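Local coordinates for protein ribonuclease T2 (Homo sapiens, PDB 3T0O) that cleaves single-stranded RNA, preferentially between purine and uridine residues, and so degrades microbial RNA into fragments sensed by TLR8 in innate immunity, at residues Tyr37-Gly42 / Tyr72-Ile77. Residues are numbered along the deposited sequence; the frame is centred on the assembly and turned at random.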
# COMPACT_ATOMS: atom_id res chain seq x y z
N TYR A 37 -5.20 1.43 10.81
CA TYR A 37 -4.81 0.16 10.17
C TYR A 37 -4.10 0.48 8.87
O TYR A 37 -4.25 1.58 8.34
CB TYR A 37 -6.05 -0.70 9.87
CG TYR A 37 -7.20 -0.01 9.21
CD1 TYR A 37 -7.32 0.01 7.81
CD2 TYR A 37 -8.21 0.53 9.97
CE1 TYR A 37 -8.42 0.57 7.19
CE2 TYR A 37 -9.28 1.15 9.32
CZ TYR A 37 -9.32 1.18 7.95
OH TYR A 37 -10.49 1.72 7.37
N TRP A 38 -3.26 -0.42 8.42
CA TRP A 38 -2.60 -0.30 7.15
C TRP A 38 -3.58 -0.34 6.05
O TRP A 38 -4.52 -1.15 6.07
CB TRP A 38 -1.63 -1.49 6.95
CG TRP A 38 -0.47 -1.39 7.93
CD1 TRP A 38 -0.48 -1.78 9.29
CD2 TRP A 38 0.83 -0.87 7.67
NE1 TRP A 38 0.75 -1.46 9.85
CE2 TRP A 38 1.57 -0.93 8.89
CE3 TRP A 38 1.45 -0.36 6.51
CZ2 TRP A 38 2.88 -0.47 8.99
CZ3 TRP A 38 2.77 0.08 6.60
CH2 TRP A 38 3.49 -0.01 7.84
N THR A 39 -3.39 0.57 5.09
CA THR A 39 -4.32 0.63 3.94
C THR A 39 -3.55 0.50 2.63
O THR A 39 -2.31 0.49 2.58
CB THR A 39 -5.07 2.02 3.89
OG1 THR A 39 -4.08 3.06 3.86
CG2 THR A 39 -5.88 2.16 5.16
N ILE A 40 -4.32 0.35 1.52
CA ILE A 40 -3.73 0.17 0.22
C ILE A 40 -3.19 1.45 -0.34
O ILE A 40 -3.90 2.46 -0.40
CB ILE A 40 -4.79 -0.35 -0.76
CG1 ILE A 40 -5.36 -1.66 -0.23
CG2 ILE A 40 -4.11 -0.50 -2.13
CD1 ILE A 40 -6.61 -2.11 -1.04
N HIS A 41 -1.92 1.45 -0.71
CA HIS A 41 -1.41 2.51 -1.56
C HIS A 41 -1.66 2.16 -3.02
O HIS A 41 -2.34 2.91 -3.74
CB HIS A 41 0.04 2.68 -1.28
CG HIS A 41 0.58 3.91 -1.91
ND1 HIS A 41 1.82 4.40 -1.61
CD2 HIS A 41 0.03 4.75 -2.82
CE1 HIS A 41 2.05 5.49 -2.33
NE2 HIS A 41 0.98 5.74 -3.06
N GLY A 42 -1.20 0.98 -3.47
CA GLY A 42 -1.60 0.55 -4.78
C GLY A 42 -0.98 -0.79 -5.13
O GLY A 42 -0.27 -1.39 -4.34
N TYR A 72 -10.59 0.83 2.58
CA TYR A 72 -9.28 0.17 2.53
C TYR A 72 -8.35 0.90 1.62
O TYR A 72 -7.13 0.61 1.65
CB TYR A 72 -9.48 -1.28 1.95
CG TYR A 72 -10.36 -2.18 2.76
CD1 TYR A 72 -10.46 -2.03 4.11
CD2 TYR A 72 -11.11 -3.14 2.11
CE1 TYR A 72 -11.34 -2.89 4.86
CE2 TYR A 72 -11.99 -3.96 2.82
CZ TYR A 72 -12.07 -3.81 4.18
OH TYR A 72 -12.92 -4.68 4.90
N TRP A 73 -8.84 1.81 0.80
CA TRP A 73 -7.97 2.50 -0.15
C TRP A 73 -8.19 4.01 -0.02
O TRP A 73 -8.28 4.75 -1.00
CB TRP A 73 -8.27 1.98 -1.55
CG TRP A 73 -7.12 2.08 -2.51
CD1 TRP A 73 -6.14 3.04 -2.58
CD2 TRP A 73 -6.92 1.20 -3.62
NE1 TRP A 73 -5.28 2.76 -3.66
CE2 TRP A 73 -5.76 1.64 -4.31
CE3 TRP A 73 -7.58 0.03 -4.05
CZ2 TRP A 73 -5.26 0.94 -5.49
CZ3 TRP A 73 -7.06 -0.65 -5.19
CH2 TRP A 73 -5.92 -0.19 -5.84
N PRO A 74 -8.17 4.53 1.20
CA PRO A 74 -8.43 5.97 1.34
C PRO A 74 -7.24 6.82 0.93
O PRO A 74 -6.12 6.31 0.84
CB PRO A 74 -8.59 6.15 2.88
CG PRO A 74 -7.68 5.06 3.48
CD PRO A 74 -7.98 3.86 2.52
N ASP A 75 -7.52 8.10 0.65
CA ASP A 75 -6.45 9.00 0.28
C ASP A 75 -5.79 9.55 1.50
O ASP A 75 -6.28 10.46 2.12
CB ASP A 75 -7.01 10.11 -0.58
CG ASP A 75 -5.95 11.11 -1.02
OD1 ASP A 75 -4.79 10.96 -0.59
OD2 ASP A 75 -6.30 12.06 -1.76
N VAL A 76 -4.69 8.93 1.87
CA VAL A 76 -3.96 9.35 3.07
C VAL A 76 -2.61 9.92 2.75
O VAL A 76 -1.76 10.02 3.65
CB VAL A 76 -3.86 8.17 4.07
CG1 VAL A 76 -5.27 7.81 4.55
CG2 VAL A 76 -3.13 6.96 3.46
N ILE A 77 -2.45 10.40 1.51
CA ILE A 77 -1.20 11.12 1.17
C ILE A 77 -1.58 12.56 0.96
O ILE A 77 -1.21 13.39 1.79
CB ILE A 77 -0.60 10.49 -0.03
CG1 ILE A 77 -0.12 9.07 0.35
CG2 ILE A 77 0.61 11.35 -0.44
CD1 ILE A 77 0.31 8.24 -0.76
O HOH W 1 -4.69 4.23 1.46
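I40 lays its CG2 methyl over one face of the W73 indole, 3.6 Å from the centroid of the five-membered ring and 17° off the ring normal, a CH-pi contact. With CG2 anti to the backbone N of I40, CG1 runs past Y72 O and CD1 reaches the indole at W73 CE3, with Y72 CB a little farther off. W73 NE1 donates to H41 O at 2.9 Å; the bond is bent, 134° at the hydrogen, with the oxygen tilted out of the indole plane and the donor above the carbonyl plane. G42 CA lies 3.7 Å from W73 CZ2, obliquely to the ring. The second flat group is the imidazole of H41, one face of which receives I77 CD1 at 3.8 Å from its centroid; the two side chains cross at about a right angle. H41 is predicted to be an active-site residue of this RNase T2 fold. Its ND1 is hydrogen-bonded to Q174 and its ring stacks with that of H18, on the neighbouring antiparallel strand 12-18, where H41 and G42 both face V16 in a classic beta bulge. Helix 66-72 ends against strand 39-45, which carries H41: I40 N donates to Y72 O at 2.8 Å, nearly straight at 172°. Beyond it, P74 CD packs on T39 CB, and a water joins the segments, accepting from T39 OG1 and donating to I40 O and P74 O. D75 OD1 accepts from I77 N at 3.2 Å, an Asx turn, and also from S79 N.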